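PDB 5JLD: arginyl-tRNA synthetase, putative from Plasmodium falciparum, which probably catalyses the ATP-dependent attachment of L-arginine to tRNA(Arg), releasing AMP and diphosphate, as a class I aminoacyl-tRNA synthetase. Local coordinates for residues 35-40 with 519-524; 10-15 with 525-530; 72-77 with 91-96. All coordinates share one frame; numbering follows the deposited sequence.

Contacts 1 and 2 both join the N-terminal domain to helix 522-532 of the anticodon-binding region; their centres lie about 8 Å apart. Both are partly buried, yet their chemistry differs. Contact 1 is polar and aromatic, with a lysine over a tyrosine ring and a buried carboxylate, whereas contact 2 is loose packing of tyrosines on a lysine chain and a threonine methyl. D524 of contact 1 couples them, since its OD2 lies 2.8 Å from OG1 of T11 of contact 2 in a probable hydrogen bond. Contact 3, about 17 Å from contact 1 between centres, is a buried, wholly aliphatic contact inside the N-terminal domain, and shares its antiparallel sheet with contact 1.

Contact 1: 35-40 with 519-524; sequences VTYANL and ILKFPD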
loop_
_atom_site.group_PDB
_atom_site.type_symbol
_atom_site.label_atom_id
_atom_site.label_comp_id
_atom_site.label_asym_id
_atom_site.label_seq_id
_atom_site.Cartn_x
_atom_site.Cartn_y
_atom_site.Cartn_z
ATOM N N VAL A 35 17.999 13.996 4.016
ATOM C CA VAL A 35 18.408 13.818 2.644
ATOM C C VAL A 35 17.181 13.714 1.746
ATOM O O VAL A 35 16.236 12.977 2.039
ATOM C CB VAL A 35 19.311 12.568 2.517
ATOM C CG1 VAL A 35 19.437 12.104 1.059
ATOM C CG2 VAL A 35 20.665 12.879 3.118
ATOM N N THR A 36 17.192 14.496 0.676
ATOM C CA THR A 36 16.149 14.455 -0.339
ATOM C C THR A 36 16.754 14.232 -1.713
ATOM O O THR A 36 17.962 14.044 -1.855
ATOM C CB THR A 36 15.327 15.765 -0.397
ATOM O OG1 THR A 36 16.166 16.826 -0.865
ATOM C CG2 THR A 36 14.744 16.122 0.959
ATOM N N TYR A 37 15.897 14.252 -2.722
ATOM C CA TYR A 37 16.332 14.156 -4.099
ATOM C C TYR A 37 16.644 15.547 -4.549
ATOM O O TYR A 37 16.019 16.504 -4.104
ATOM C CB TYR A 37 15.264 13.535 -5.006
ATOM C CG TYR A 37 14.953 12.101 -4.665
ATOM C CD1 TYR A 37 15.960 11.153 -4.636
ATOM C CD2 TYR A 37 13.646 11.690 -4.385
ATOM C CE1 TYR A 37 15.695 9.835 -4.322
ATOM C CE2 TYR A 37 13.365 10.369 -4.084
ATOM C CZ TYR A 37 14.397 9.450 -4.053
ATOM O OH TYR A 37 14.153 8.139 -3.756
ATOM N N ALA A 38 17.641 15.658 -5.408
ATOM C CA ALA A 38 17.957 16.936 -6.016
ATOM C C ALA A 38 17.176 17.028 -7.310
ATOM O O ALA A 38 16.653 16.018 -7.801
ATOM C CB ALA A 38 19.451 17.060 -6.272
ATOM N N ASN A 39 17.073 18.239 -7.833
ATOM C CA ASN A 39 16.694 18.463 -9.220
ATOM C C ASN A 39 17.651 17.678 -10.105
ATOM O O ASN A 39 18.865 17.879 -10.039
ATOM C CB ASN A 39 16.747 19.961 -9.545
ATOM C CG ASN A 39 16.329 20.278 -10.972
ATOM O OD1 ASN A 39 16.584 19.513 -11.902
ATOM N ND2 ASN A 39 15.711 21.440 -11.154
ATOM N N LEU A 40 17.108 16.803 -10.945
ATOM C CA LEU A 40 17.929 15.879 -11.729
ATOM C C LEU A 40 18.861 16.587 -12.718
ATOM O O LEU A 40 19.889 16.037 -13.123
ATOM C CB LEU A 40 17.030 14.889 -12.467
ATOM C CG LEU A 40 17.706 13.650 -13.052
ATOM C CD1 LEU A 40 18.335 12.797 -11.955
ATOM C CD2 LEU A 40 16.696 12.839 -13.845
ATOM N N ILE A 519 16.539 2.971 -11.175
ATOM C CA ILE A 519 16.450 1.593 -10.731
ATOM C C ILE A 519 16.975 1.437 -9.299
ATOM O O ILE A 519 16.345 0.789 -8.471
ATOM C CB ILE A 519 17.223 0.670 -11.664
ATOM C CG1 ILE A 519 16.521 0.607 -13.019
ATOM C CG2 ILE A 519 17.368 -0.709 -11.049
ATOM C CD1 ILE A 519 17.391 -0.010 -14.126
ATOM N N LEU A 520 18.098 2.072 -8.985
ATOM C CA LEU A 520 18.669 1.905 -7.651
ATOM C C LEU A 520 17.930 2.716 -6.571
ATOM O O LEU A 520 18.226 2.572 -5.381
ATOM C CB LEU A 520 20.159 2.279 -7.658
ATOM C CG LEU A 520 21.039 1.370 -8.515
ATOM C CD1 LEU A 520 22.417 1.994 -8.687
ATOM C CD2 LEU A 520 21.119 -0.048 -7.913
ATOM N N LYS A 521 16.990 3.573 -6.979
ATOM C CA LYS A 521 16.168 4.301 -6.003
ATOM C C LYS A 521 15.061 3.442 -5.364
ATOM O O LYS A 521 14.449 3.854 -4.385
ATOM C CB LYS A 521 15.518 5.520 -6.647
ATOM C CG LYS A 521 16.475 6.666 -7.007
ATOM C CD LYS A 521 15.674 7.875 -7.481
ATOM C CE LYS A 521 16.569 9.047 -7.816
ATOM N NZ LYS A 521 15.730 10.192 -8.277
ATOM N N PHE A 522 14.805 2.272 -5.940
ATOM C CA PHE A 522 13.690 1.405 -5.549
ATOM C C PHE A 522 13.573 1.228 -4.012
ATOM O O PHE A 522 12.507 1.450 -3.465
ATOM C CB PHE A 522 13.824 0.048 -6.274
ATOM C CG PHE A 522 12.572 -0.796 -6.258
ATOM C CD1 PHE A 522 11.343 -0.248 -6.569
ATOM C CD2 PHE A 522 12.635 -2.154 -5.955
ATOM C CE1 PHE A 522 10.187 -1.029 -6.573
ATOM C CE2 PHE A 522 11.492 -2.945 -5.963
ATOM C CZ PHE A 522 10.258 -2.380 -6.269
ATOM N N PRO A 523 14.681 0.915 -3.309
ATOM C CA PRO A 523 14.547 0.764 -1.850
ATOM C C PRO A 523 14.055 2.013 -1.106
ATOM O O PRO A 523 13.424 1.862 -0.046
ATOM C CB PRO A 523 15.972 0.408 -1.408
ATOM C CG PRO A 523 16.569 -0.255 -2.620
ATOM C CD PRO A 523 16.041 0.561 -3.764
ATOM N N ASP A 524 14.330 3.207 -1.646
ATOM C CA ASP A 524 13.877 4.450 -1.025
ATOM C C ASP A 524 12.344 4.465 -0.922
ATOM O O ASP A 524 11.769 4.971 0.053
ATOM C CB ASP A 524 14.345 5.685 -1.819
ATOM C CG ASP A 524 15.878 5.780 -1.961
ATOM O OD1 ASP A 524 16.644 5.005 -1.353
ATOM O OD2 ASP A 524 16.321 6.664 -2.691
#
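The phenol ring of Y37 has K521 over one face and the carboxylate of D524 at its edge, so that a single aromatic side chain answers both charges offered by residues 519-524; the ring of Y45, from strand 45-47, also meets it, with the planes at about 55°. NZ of K521 stands 3.8 Å above the plane of the Y37 ring, displaced toward the rim on the CD1 side. This is a cation-pi contact, with NZ 4.1 Å from the ring centroid and 24° off the normal. The lysine chain is extended beyond CG and slides past the tyrosine in the opposite direction, which lets methylenes as well as the ammonium group cover the ring: CE of K521 lies 3.7 Å from CE1 of Y37, and CD is about as near.

At the hydroxyl end the interaction is a hydrogen bond. OH of Y37 donates over 2.8 Å to OD2 of D524, which accepts it on its anti lone pair, the one away from OD1. D524 puts its CG beside its own backbone N (chi1 -59°), turning OD2 to the hydroxyl. Several donors surround the buried carboxylate, which would probably stabilise its negative charge: OD2 also bonds OH of Y45 and probably OG1 of T11, and OD1 takes the backbone N of T11.

The contact thus lies where the outermost strand 35-37 of the N-terminal sheet, paired with strand 45-47, meets the junction of helices 510-520 and 522-532, with the start of helix 10-25 reaching the same aspartate.

Contact 2: 10-15 with 525-530; sequences ITKKIK and IFYYIL
Y527 extends from helix 522-532 to meet K12 and T11 on the first turns of helix 10-25. From CB, the first torsion sets CG anti to the backbone N (chi1 169°), and the ring is thereby carried across to the other helix. The CD1 and CE1 atoms meet the aliphatic part of K12: CE1 of Y527 lies 3.9 Å from CG of K12 and 4.0 Å from its CD. The lysine chain crosses the tyrosine at about a right angle and then bends at chi3 and chi4. Across the ring, CD2 of Y527 sits 3.6 Å above the ring plane of its neighbour Y528, over the ring centre, while CE2 of Y527 approaches CG2 of T11 at a looser 4.3 Å. The hydroxyl at the tip has a weak hydrogen bond with NZ of K531.

CG2 of T11 touches both tyrosines, as it is also 4.1 Å from OH of Y528. These distances describe van der Waals packing with little polar content. Such light contact fits the geometry of the helices: the axes of the two short helical segments, 10-15 and 525-530, approach to 10.6 Å and run at 88° to each other, and the gap is spanned mainly by the long side chains of Y527, Y528 and K12.

Around this crossing, Y45 of strand 45-47 also packs on helix 10-25, touching I10 and I14 as well as T11. F526 and L530 pack on V164 and F165 of helix 149-167 in the catalytic domain, and helix 522-532 so stands between that domain and the N-terminal one.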
loop_
_atom_site.group_PDB
_atom_site.type_symbol
_atom_site.label_atom_id
_atom_site.label_comp_id
_atom_site.label_asym_id
_atom_site.label_seq_id
_atom_site.Cartn_x
_atom_site.Cartn_y
_atom_site.Cartn_z
ATOM N N ILE A 10 19.861 3.630 -0.692
ATOM C CA ILE A 10 20.777 4.743 -0.963
ATOM C C ILE A 10 20.478 6.003 -0.132
ATOM O O ILE A 10 21.403 6.638 0.381
ATOM C CB ILE A 10 20.774 5.092 -2.465
ATOM C CG1 ILE A 10 21.372 3.927 -3.267
ATOM C CG2 ILE A 10 21.538 6.385 -2.722
ATOM C CD1 ILE A 10 21.364 4.150 -4.769
ATOM N N THR A 11 19.205 6.369 0.011
ATOM C CA THR A 11 18.864 7.528 0.844
ATOM C C THR A 11 19.464 7.410 2.257
ATOM O O THR A 11 19.934 8.405 2.807
ATOM C CB THR A 11 17.326 7.730 0.948
ATOM O OG1 THR A 11 16.810 8.136 -0.324
ATOM C CG2 THR A 11 16.990 8.795 1.964
ATOM N N LYS A 12 19.460 6.196 2.826
ATOM C CA LYS A 12 19.951 5.976 4.195
ATOM C C LYS A 12 21.461 5.982 4.228
ATOM O O LYS A 12 22.074 6.466 5.184
ATOM C CB LYS A 12 19.444 4.642 4.774
ATOM C CG LYS A 12 18.093 4.699 5.463
ATOM C CD LYS A 12 17.786 3.356 6.178
ATOM C CE LYS A 12 18.448 3.275 7.549
ATOM N NZ LYS A 12 17.645 4.008 8.563
ATOM N N LYS A 13 22.053 5.426 3.177
ATOM C CA LYS A 13 23.503 5.437 2.999
ATOM C C LYS A 13 24.056 6.877 2.991
ATOM O O LYS A 13 24.980 7.245 3.755
ATOM C CB LYS A 13 23.861 4.717 1.699
ATOM C CG LYS A 13 25.352 4.572 1.466
ATOM C CD LYS A 13 25.662 3.820 0.179
ATOM C CE LYS A 13 27.132 3.410 0.164
ATOM N NZ LYS A 13 27.487 2.527 -0.979
ATOM N N ILE A 14 23.462 7.694 2.133
ATOM C CA ILE A 14 23.875 9.087 1.982
ATOM C C ILE A 14 23.563 9.906 3.244
ATOM O O ILE A 14 24.390 10.739 3.692
ATOM C CB ILE A 14 23.200 9.720 0.770
ATOM C CG1 ILE A 14 23.785 9.135 -0.526
ATOM C CG2 ILE A 14 23.336 11.217 0.822
ATOM C CD1 ILE A 14 23.230 9.771 -1.817
ATOM N N LYS A 15 22.388 9.645 3.825
ATOM C CA LYS A 15 22.008 10.286 5.087
ATOM C C LYS A 15 23.075 10.037 6.130
ATOM O O LYS A 15 23.497 10.961 6.823
ATOM C CB LYS A 15 20.646 9.785 5.602
ATOM C CG LYS A 15 20.165 10.543 6.830
ATOM C CD LYS A 15 18.961 9.878 7.502
ATOM C CE LYS A 15 18.808 10.368 8.950
ATOM N NZ LYS A 15 20.091 10.250 9.733
ATOM N N ILE A 525 11.696 3.919 -1.948
ATOM C CA ILE A 525 10.233 3.874 -2.001
ATOM C C ILE A 525 9.682 3.096 -0.794
ATOM O O ILE A 525 8.730 3.527 -0.136
ATOM C CB ILE A 525 9.728 3.226 -3.304
ATOM C CG1 ILE A 525 10.273 3.970 -4.535
ATOM C CG2 ILE A 525 8.201 3.180 -3.321
ATOM C CD1 ILE A 525 9.795 5.417 -4.605
ATOM N N PHE A 526 10.311 1.966 -0.494
ATOM C CA PHE A 526 9.861 1.121 0.604
ATOM C C PHE A 526 10.194 1.772 1.933
ATOM O O PHE A 526 9.365 1.787 2.859
ATOM C CB PHE A 526 10.477 -0.264 0.485
ATOM C CG PHE A 526 9.999 -1.002 -0.721
ATOM C CD1 PHE A 526 8.830 -1.749 -0.676
ATOM C CD2 PHE A 526 10.681 -0.900 -1.924
ATOM C CE1 PHE A 526 8.365 -2.409 -1.803
ATOM C CE2 PHE A 526 10.222 -1.557 -3.061
ATOM C CZ PHE A 526 9.065 -2.311 -3.002
ATOM N N TYR A 527 11.395 2.350 2.001
ATOM C CA TYR A 527 11.792 3.124 3.169
ATOM C C TYR A 527 10.726 4.163 3.543
ATOM O O TYR A 527 10.343 4.289 4.719
ATOM C CB TYR A 527 13.143 3.803 2.912
ATOM C CG TYR A 527 13.538 4.841 3.925
ATOM C CD1 TYR A 527 13.959 4.475 5.203
ATOM C CD2 TYR A 527 13.504 6.198 3.604
ATOM C CE1 TYR A 527 14.338 5.438 6.143
ATOM C CE2 TYR A 527 13.899 7.168 4.530
ATOM C CZ TYR A 527 14.310 6.780 5.794
ATOM O OH TYR A 527 14.676 7.733 6.710
ATOM N N TYR A 528 10.214 4.894 2.558
ATOM C CA TYR A 528 9.209 5.892 2.917
ATOM C C TYR A 528 7.784 5.306 3.108
ATOM O O TYR A 528 7.019 5.786 3.951
ATOM C CB TYR A 528 9.209 7.010 1.891
ATOM C CG TYR A 528 10.347 7.991 2.114
ATOM C CD1 TYR A 528 10.397 8.772 3.266
ATOM C CD2 TYR A 528 11.379 8.126 1.185
ATOM C CE1 TYR A 528 11.433 9.676 3.483
ATOM C CE2 TYR A 528 12.422 9.033 1.389
ATOM C CZ TYR A 528 12.439 9.804 2.542
ATOM O OH TYR A 528 13.468 10.698 2.766
ATOM N N ILE A 529 7.438 4.267 2.352
ATOM C CA ILE A 529 6.131 3.627 2.518
ATOM C C ILE A 529 5.956 3.110 3.948
ATOM O O ILE A 529 4.921 3.327 4.577
ATOM C CB ILE A 529 5.939 2.474 1.528
ATOM C CG1 ILE A 529 5.515 3.032 0.169
ATOM C CG2 ILE A 529 4.857 1.528 2.011
ATOM C CD1 ILE A 529 5.198 1.964 -0.866
ATOM N N LEU A 530 6.978 2.450 4.471
ATOM C CA LEU A 530 6.907 1.959 5.846
ATOM C C LEU A 530 6.594 3.097 6.826
ATOM O O LEU A 530 5.967 2.886 7.867
ATOM C CB LEU A 530 8.224 1.282 6.238
ATOM C CG LEU A 530 8.589 -0.037 5.563
ATOM C CD1 LEU A 530 9.859 -0.584 6.211
ATOM C CD2 LEU A 530 7.446 -1.061 5.620
#

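Contact 3: 72-77 with 91-96; sequences FIISNI and GFITVK
I93, on strand 93-97, carries the largest share of this contact, and it meets I74 and I73 from the last turns of helix 66-75. Its CG1 lies beside the backbone N (chi1 -64°) and the chain continues nearly extended, so that CD1 reaches the helix where the two neighbouring isoleucines offer different branches. CD1 of I93 is 3.7 Å from the branch methyl CG2 of I73, and 3.9 Å from CG1 of I74.

I74 meets I93 along its length. The two side chains slide past each other in opposite directions, and CD1 of I74 ends 4.0 Å from CG2 of I93, pairing methyl with methyl. I73, by contrast, crosses I93 at a slant and touches its terminal methyl alone. The contact is made of apolar side chains only, with I93 inserted against I73 and I74. I85 of the adjacent strand 82-86 continues the patch, touching both I74 and I93.

T94, next along the strand, points away from the helix and packs on A38 instead. Strands 82-86 and 93-97 are antiparallel neighbours, and I14 of helix 10-25 packs on V95. The result is an alpha+beta two-layer arrangement, with helices 10-25 and 66-75 packed on a four-stranded antiparallel sheet, in the alpha-beta(2)-alpha(2)-beta(2) topology of the N-terminal domain of arginyl-tRNA synthetases.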
loop_
_atom_site.group_PDB
_atom_site.type_symbol
_atom_site.label_atom_id
_atom_site.label_comp_id
_atom_site.label_asym_id
_atom_site.label_seq_id
_atom_site.Cartn_x
_atom_site.Cartn_y
_atom_site.Cartn_z
ATOM N N PHE A 72 32.334 23.594 4.678
ATOM C CA PHE A 72 32.966 22.837 5.760
ATOM C C PHE A 72 32.451 21.364 5.771
ATOM O O PHE A 72 33.249 20.384 5.770
ATOM C CB PHE A 72 32.702 23.557 7.090
ATOM C CG PHE A 72 33.493 23.031 8.253
ATOM C CD1 PHE A 72 34.822 22.667 8.106
ATOM C CD2 PHE A 72 32.905 22.936 9.510
ATOM C CE1 PHE A 72 35.549 22.197 9.193
ATOM C CE2 PHE A 72 33.619 22.464 10.596
ATOM C CZ PHE A 72 34.942 22.090 10.441
ATOM N N ILE A 73 31.128 21.214 5.713
ATOM C CA ILE A 73 30.530 19.871 5.648
ATOM C C ILE A 73 31.087 19.041 4.472
ATOM O O ILE A 73 31.466 17.888 4.632
ATOM C CB ILE A 73 28.999 19.942 5.520
ATOM C CG1 ILE A 73 28.386 20.516 6.805
ATOM C CG2 ILE A 73 28.427 18.556 5.182
ATOM C CD1 ILE A 73 26.888 20.638 6.763
ATOM N N ILE A 74 31.129 19.643 3.294
ATOM C CA ILE A 74 31.689 18.996 2.113
ATOM C C ILE A 74 33.159 18.599 2.325
ATOM O O ILE A 74 33.559 17.484 1.980
ATOM C CB ILE A 74 31.560 19.921 0.880
ATOM C CG1 ILE A 74 30.082 20.012 0.455
ATOM C CG2 ILE A 74 32.461 19.447 -0.273
ATOM C CD1 ILE A 74 29.831 20.852 -0.781
ATOM N N SER A 75 33.944 19.504 2.913
ATOM C CA SER A 75 35.356 19.247 3.180
ATOM C C SER A 75 35.514 18.056 4.123
ATOM O O SER A 75 36.552 17.387 4.109
ATOM C CB SER A 75 36.050 20.473 3.788
ATOM O OG SER A 75 35.761 20.580 5.182
ATOM N N ASN A 76 34.503 17.777 4.940
ATOM C CA ASN A 76 34.638 16.584 5.780
ATOM C C ASN A 76 33.947 15.322 5.231
ATOM O O ASN A 76 33.754 14.333 5.955
ATOM C CB ASN A 76 34.161 16.893 7.197
ATOM C CG ASN A 76 35.271 17.505 8.055
ATOM O OD1 ASN A 76 36.424 17.063 8.013
ATOM N ND2 ASN A 76 34.936 18.543 8.807
ATOM N N ILE A 77 33.619 15.345 3.940
ATOM C CA ILE A 77 33.113 14.158 3.249
ATOM C C ILE A 77 34.160 13.607 2.272
ATOM O O ILE A 77 34.710 14.343 1.454
ATOM C CB ILE A 77 31.818 14.470 2.479
ATOM C CG1 ILE A 77 30.665 14.695 3.457
ATOM C CG2 ILE A 77 31.488 13.350 1.485
ATOM C CD1 ILE A 77 29.398 15.223 2.809
ATOM N N GLY A 91 23.024 27.200 0.384
ATOM C CA GLY A 91 23.760 26.411 1.346
ATOM C C GLY A 91 23.411 24.948 1.357
ATOM O O GLY A 91 24.028 24.174 2.092
ATOM N N PHE A 92 22.426 24.530 0.571
ATOM C CA PHE A 92 22.229 23.087 0.467
ATOM C C PHE A 92 23.354 22.467 -0.378
ATOM O O PHE A 92 24.111 23.172 -1.065
ATOM C CB PHE A 92 20.853 22.733 -0.096
ATOM C CG PHE A 92 20.521 23.397 -1.400
ATOM C CD1 PHE A 92 21.038 22.916 -2.592
ATOM C CD2 PHE A 92 19.656 24.483 -1.431
ATOM C CE1 PHE A 92 20.703 23.518 -3.797
ATOM C CE2 PHE A 92 19.309 25.088 -2.626
ATOM C CZ PHE A 92 19.833 24.604 -3.815
ATOM N N ILE A 93 23.468 21.150 -0.289
ATOM C CA ILE A 93 24.546 20.395 -0.912
ATOM C C ILE A 93 23.979 19.312 -1.816
ATOM O O ILE A 93 23.115 18.557 -1.406
ATOM C CB ILE A 93 25.454 19.737 0.162
ATOM C CG1 ILE A 93 26.157 20.797 1.020
ATOM C CG2 ILE A 93 26.446 18.786 -0.463
ATOM C CD1 ILE A 93 26.722 20.240 2.330
ATOM N N THR A 94 24.453 19.232 -3.044
ATOM C CA THR A 94 23.983 18.208 -3.967
ATOM C C THR A 94 25.095 17.232 -4.293
ATOM O O THR A 94 26.280 17.595 -4.320
ATOM C CB THR A 94 23.448 18.813 -5.291
ATOM O OG1 THR A 94 24.479 19.583 -5.912
ATOM C CG2 THR A 94 22.215 19.703 -5.040
ATOM N N VAL A 95 24.710 15.987 -4.533
ATOM C CA VAL A 95 25.655 14.953 -4.923
ATOM C C VAL A 95 25.118 14.173 -6.110
ATOM O O VAL A 95 23.887 14.055 -6.310
ATOM C CB VAL A 95 25.957 13.964 -3.774
ATOM C CG1 VAL A 95 26.642 14.666 -2.625
ATOM C CG2 VAL A 95 24.663 13.256 -3.304
ATOM N N LYS A 96 26.066 13.661 -6.892
ATOM C CA LYS A 96 25.802 12.744 -7.989
ATOM C C LYS A 96 26.531 11.452 -7.703
ATOM O O LYS A 96 27.706 11.467 -7.328
ATOM C CB LYS A 96 26.278 13.297 -9.336
ATOM C CG LYS A 96 25.461 14.437 -9.906
ATOM C CD LYS A 96 25.973 14.812 -11.302
ATOM C CE LYS A 96 25.252 16.028 -11.859
ATOM N NZ LYS A 96 25.869 16.526 -13.121
#